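Local atomic coordinates of ORF 37 (Human herpesvirus 8 type M, PDB entry 3FHD), a protein that cuts DNA as an exonuclease and endonuclease, and helps process branched viral DNA intermediates to promote production of unit-length linear genomes. Residues I165-K175 with R392-Q402. Sequence-based numbering, arbitrary orientation.
Sequences ISSSKFHWAVK and RHSYFYQVLLQ. With SO4 (sulfate ion), chain B; SO4 (sulfate ion), chain D.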
loop_
_atom_site.group_PDB
_atom_site.type_symbol
_atom_site.label_atom_id
_atom_site.label_comp_id
_atom_site.label_asym_id
_atom_site.label_seq_id
_atom_site.Cartn_x
_atom_site.Cartn_y
_atom_site.Cartn_z
ATOM N N ILE A 165 4.867 9.019 -5.122
ATOM C CA ILE A 165 4.403 9.121 -3.747
ATOM C C ILE A 165 3.469 7.910 -3.526
ATOM O O ILE A 165 2.360 7.879 -4.057
ATOM C CB ILE A 165 3.672 10.417 -3.474
ATOM C CG1 ILE A 165 4.650 11.625 -3.507
ATOM C CG2 ILE A 165 3.000 10.369 -2.048
ATOM C CD1 ILE A 165 3.932 13.002 -3.600
ATOM N N SER A 166 3.981 6.909 -2.808
ATOM C CA SER A 166 3.267 5.660 -2.572
ATOM C C SER A 166 2.508 5.811 -1.265
ATOM O O SER A 166 2.722 6.783 -0.550
ATOM C CB SER A 166 4.268 4.506 -2.492
ATOM O OG SER A 166 5.180 4.721 -1.413
ATOM N N SER A 167 1.616 4.864 -0.937
ATOM C CA SER A 167 0.827 5.010 0.272
ATOM C C SER A 167 1.594 4.996 1.599
ATOM O O SER A 167 1.171 5.646 2.538
ATOM C CB SER A 167 -0.362 4.022 0.285
ATOM O OG SER A 167 0.079 2.711 0.632
ATOM N N SER A 168 2.726 4.313 1.658
ATOM C CA SER A 168 3.624 4.341 2.820
ATOM C C SER A 168 4.350 5.692 3.003
ATOM O O SER A 168 4.904 5.943 4.064
ATOM C CB SER A 168 4.687 3.221 2.661
ATOM O OG SER A 168 5.483 3.486 1.519
ATOM N N LYS A 169 4.367 6.525 1.957
ATOM C CA LYS A 169 4.996 7.864 1.987
ATOM C C LYS A 169 3.951 8.986 1.971
ATOM O O LYS A 169 4.301 10.161 2.028
ATOM C CB LYS A 169 5.894 8.065 0.771
ATOM C CG LYS A 169 7.189 7.220 0.808
ATOM C CD LYS A 169 8.006 7.494 -0.418
ATOM C CE LYS A 169 8.950 6.360 -0.668
ATOM N NZ LYS A 169 10.100 6.861 -1.471
ATOM N N PHE A 170 2.677 8.651 1.906
ATOM C CA PHE A 170 1.661 9.717 1.720
ATOM C C PHE A 170 1.552 10.731 2.898
ATOM O O PHE A 170 1.476 11.950 2.689
ATOM C CB PHE A 170 0.300 9.125 1.306
ATOM C CG PHE A 170 -0.703 10.183 0.901
ATOM C CD1 PHE A 170 -0.542 10.879 -0.289
ATOM C CD2 PHE A 170 -1.771 10.490 1.723
ATOM C CE1 PHE A 170 -1.461 11.896 -0.668
ATOM C CE2 PHE A 170 -2.710 11.497 1.369
ATOM C CZ PHE A 170 -2.551 12.206 0.170
ATOM N N HIS A 171 1.541 10.238 4.132
ATOM C CA HIS A 171 1.568 11.115 5.290
ATOM C C HIS A 171 2.790 12.066 5.261
ATOM O O HIS A 171 2.623 13.279 5.460
ATOM C CB HIS A 171 1.515 10.313 6.601
ATOM C CG HIS A 171 1.570 11.178 7.831
ATOM N ND1 HIS A 171 2.711 11.321 8.589
ATOM C CD2 HIS A 171 0.630 11.955 8.414
ATOM C CE1 HIS A 171 2.471 12.158 9.588
ATOM N NE2 HIS A 171 1.216 12.556 9.504
ATOM N N TRP A 172 3.976 11.520 4.975
ATOM C CA TRP A 172 5.237 12.296 4.887
ATOM C C TRP A 172 5.089 13.410 3.812
ATOM O O TRP A 172 5.442 14.585 4.063
ATOM C CB TRP A 172 6.434 11.357 4.630
ATOM C CG TRP A 172 7.646 12.058 4.144
ATOM C CD1 TRP A 172 8.608 12.683 4.905
ATOM C CD2 TRP A 172 8.007 12.258 2.781
ATOM N NE1 TRP A 172 9.547 13.283 4.077
ATOM C CE2 TRP A 172 9.203 13.016 2.771
ATOM C CE3 TRP A 172 7.418 11.879 1.549
ATOM C CZ2 TRP A 172 9.838 13.375 1.587
ATOM C CZ3 TRP A 172 8.062 12.222 0.369
ATOM C CH2 TRP A 172 9.249 12.999 0.406
ATOM N N ALA A 173 4.521 13.053 2.649
ATOM C CA ALA A 173 4.398 14.000 1.503
ATOM C C ALA A 173 3.429 15.150 1.823
ATOM O O ALA A 173 3.538 16.249 1.272
ATOM C CB ALA A 173 3.982 13.259 0.196
ATOM N N VAL A 174 2.468 14.896 2.711
ATOM C CA VAL A 174 1.520 15.949 3.087
ATOM C C VAL A 174 2.003 16.749 4.318
ATOM O O VAL A 174 1.961 17.987 4.332
ATOM C CB VAL A 174 0.102 15.372 3.354
ATOM C CG1 VAL A 174 -0.794 16.466 3.993
ATOM C CG2 VAL A 174 -0.535 14.892 2.060
ATOM N N LYS A 175 2.435 16.042 5.362
ATOM C CA LYS A 175 2.573 16.657 6.682
ATOM C C LYS A 175 4.015 16.932 7.059
ATOM O O LYS A 175 4.283 17.620 8.039
ATOM C CB LYS A 175 1.954 15.773 7.777
ATOM C CG LYS A 175 0.406 15.728 7.814
ATOM C CD LYS A 175 -0.220 17.124 7.677
ATOM C CE LYS A 175 -1.439 17.325 8.559
ATOM N NZ LYS A 175 -2.459 18.208 7.884
ATOM N N ARG A 392 -5.091 11.327 12.557
ATOM C CA ARG A 392 -3.809 12.008 12.468
ATOM C C ARG A 392 -2.650 11.041 12.217
ATOM O O ARG A 392 -1.511 11.468 12.044
ATOM C CB ARG A 392 -3.525 12.783 13.757
ATOM C CG ARG A 392 -4.532 13.906 14.032
ATOM C CD ARG A 392 -3.963 14.927 14.999
ATOM N NE ARG A 392 -2.987 15.817 14.375
ATOM C CZ ARG A 392 -1.824 16.183 14.917
ATOM N NH1 ARG A 392 -1.439 15.715 16.098
ATOM N NH2 ARG A 392 -1.021 17.006 14.247
ATOM N N HIS A 393 -2.909 9.742 12.272
ATOM C CA HIS A 393 -1.787 8.793 12.210
ATOM C C HIS A 393 -1.435 8.547 10.753
ATOM O O HIS A 393 -2.306 8.583 9.864
ATOM C CB HIS A 393 -2.107 7.470 12.922
ATOM C CG HIS A 393 -0.921 6.556 13.063
ATOM N ND1 HIS A 393 -0.496 5.726 12.047
ATOM C CD2 HIS A 393 -0.056 6.363 14.090
ATOM C CE1 HIS A 393 0.580 5.063 12.440
ATOM N NE2 HIS A 393 0.861 5.423 13.680
ATOM N N SER A 394 -0.160 8.257 10.501
ATOM C CA SER A 394 0.265 7.956 9.126
ATOM C C SER A 394 -0.521 6.812 8.463
ATOM O O SER A 394 -0.643 6.799 7.250
ATOM C CB SER A 394 1.779 7.701 9.083
ATOM O OG SER A 394 2.062 6.427 9.577
ATOM N N TYR A 395 -1.080 5.880 9.238
ATOM C CA TYR A 395 -1.859 4.771 8.654
ATOM C C TYR A 395 -3.205 5.233 8.092
ATOM O O TYR A 395 -3.716 4.628 7.148
ATOM C CB TYR A 395 -2.084 3.597 9.610
ATOM C CG TYR A 395 -0.809 2.930 10.090
ATOM C CD1 TYR A 395 0.411 3.155 9.443
ATOM C CD2 TYR A 395 -0.824 2.053 11.156
ATOM C CE1 TYR A 395 1.580 2.577 9.877
ATOM C CE2 TYR A 395 0.387 1.437 11.603
ATOM C CZ TYR A 395 1.559 1.713 10.939
ATOM O OH TYR A 395 2.753 1.142 11.336
ATOM N N PHE A 396 -3.761 6.287 8.670
ATOM C CA PHE A 396 -4.956 6.899 8.128
ATOM C C PHE A 396 -4.725 7.443 6.713
ATOM O O PHE A 396 -5.506 7.159 5.799
ATOM C CB PHE A 396 -5.539 7.987 9.054
ATOM C CG PHE A 396 -6.743 8.653 8.471
ATOM C CD1 PHE A 396 -8.019 8.051 8.587
ATOM C CD2 PHE A 396 -6.630 9.865 7.782
ATOM C CE1 PHE A 396 -9.147 8.663 8.020
ATOM C CE2 PHE A 396 -7.781 10.484 7.229
ATOM C CZ PHE A 396 -9.016 9.874 7.343
ATOM N N TYR A 397 -3.625 8.170 6.544
ATOM C CA TYR A 397 -3.179 8.728 5.271
ATOM C C TYR A 397 -2.825 7.617 4.251
ATOM O O TYR A 397 -3.051 7.772 3.071
ATOM C CB TYR A 397 -1.910 9.557 5.521
ATOM C CG TYR A 397 -2.226 10.913 6.073
ATOM C CD1 TYR A 397 -2.183 12.043 5.253
ATOM C CD2 TYR A 397 -2.628 11.070 7.407
ATOM C CE1 TYR A 397 -2.498 13.324 5.760
ATOM C CE2 TYR A 397 -2.974 12.342 7.918
ATOM C CZ TYR A 397 -2.903 13.461 7.077
ATOM O OH TYR A 397 -3.219 14.728 7.555
ATOM N N GLN A 398 -2.198 6.551 4.723
ATOM C CA GLN A 398 -1.900 5.390 3.859
ATOM C C GLN A 398 -3.148 4.777 3.215
ATOM O O GLN A 398 -3.172 4.570 2.006
ATOM C CB GLN A 398 -1.110 4.320 4.649
ATOM C CG GLN A 398 -0.872 3.039 3.842
ATOM C CD GLN A 398 0.216 2.165 4.443
ATOM O OE1 GLN A 398 0.356 2.083 5.677
ATOM N NE2 GLN A 398 1.012 1.532 3.576
ATOM N N VAL A 399 -4.183 4.512 4.013
ATOM C CA VAL A 399 -5.408 3.909 3.492
ATOM C C VAL A 399 -6.161 4.941 2.634
ATOM O O VAL A 399 -6.856 4.578 1.681
ATOM C CB VAL A 399 -6.295 3.328 4.636
ATOM C CG1 VAL A 399 -7.536 2.636 4.056
ATOM C CG2 VAL A 399 -5.498 2.327 5.479
ATOM N N LEU A 400 -6.041 6.222 3.004
ATOM C CA LEU A 400 -6.651 7.322 2.245
ATOM C C LEU A 400 -6.139 7.254 0.807
ATOM O O LEU A 400 -6.947 7.293 -0.136
ATOM C CB LEU A 400 -6.313 8.694 2.875
ATOM C CG LEU A 400 -7.119 9.879 2.316
ATOM C CD1 LEU A 400 -7.304 10.989 3.369
ATOM C CD2 LEU A 400 -6.545 10.417 1.034
ATOM N N LEU A 401 -4.819 7.206 0.632
ATOM C CA LEU A 401 -4.297 7.076 -0.749
ATOM C C LEU A 401 -4.702 5.775 -1.475
ATOM O O LEU A 401 -4.985 5.804 -2.673
ATOM C CB LEU A 401 -2.778 7.280 -0.825
ATOM C CG LEU A 401 -2.195 7.389 -2.251
ATOM C CD1 LEU A 401 -2.750 8.658 -3.013
ATOM C CD2 LEU A 401 -0.631 7.408 -2.229
ATOM N N GLN A 402 -4.704 4.635 -0.769
ATOM C CA GLN A 402 -5.163 3.393 -1.357
ATOM C C GLN A 402 -6.623 3.527 -1.788
ATOM O O GLN A 402 -6.983 3.024 -2.864
ATOM C CB GLN A 402 -5.016 2.189 -0.405
ATOM C CG GLN A 402 -3.612 1.943 0.063
ATOM C CD GLN A 402 -3.501 0.822 1.092
ATOM O OE1 GLN A 402 -4.469 0.135 1.396
ATOM N NE2 GLN A 402 -2.310 0.653 1.615
HETATM S S SO4 B . 2.734 1.078 -0.609
HETATM O O1 SO4 B . 3.710 2.134 -0.394
HETATM O O2 SO4 B . 2.354 0.511 0.689
HETATM O O3 SO4 B . 1.593 1.709 -1.241
HETATM O O4 SO4 B . 3.255 0.115 -1.544
HETATM S S SO4 D . 1.926 20.125 14.343
HETATM O O1 SO4 D . 2.442 19.720 15.650
HETATM O O2 SO4 D . 1.388 18.946 13.664
HETATM O O3 SO4 D . 0.862 21.125 14.514
HETATM O O4 SO4 D . 3.004 20.718 13.554
HETATM O O HOH W 1 1.293 7.459 4.839
HETATM O O HOH W 2 -0.772 13.834 11.088
#
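With chi1 at 179°, His171 CG is directed opposite the backbone N and toward Tyr397, whose own CG lies anti to the carbonyl carbon. The imidazole turns its CD2 edge onto the face of the phenol in a T-shaped pair, centroids 4.8 Å apart and planes at 77°. Tyr397 is a knob in a hole formed by Phe170, His171, Val174 and Lys175; Phe170 CD2 approaches the edge of its ring, and the bent Lys175 chain crosses near its OH. On the Phe170 ring, Leu401 CB sits over one face as a CH-pi contact and Val174 CG2 over the other. Two waters bridge the segments: one joins Ser167 O, His171 N and Ser394 O, the other lies in the His171 ring plane, 2.8 Å from NE2, and donates to Arg392 O. Helix 394-402 crosses helix 170-175 at 103°, beside the active site of this PD-(D/E)XK nuclease. Ser167 OG donates to a sulfate oxygen, O3, at 2.6 Å and accepts two weak bonds, from Gln398 NE2 and Gln402 NE2, the latter almost straight. Gln402 NE2 also bonds Glu266, a magnesium ligand, and Gln398 OE1 takes a bond from Lys268. The same sulfate, probably from the crystallisation liquor, is gripped by Ser168 N and OG, with Arg161 and Ser241 as further partners.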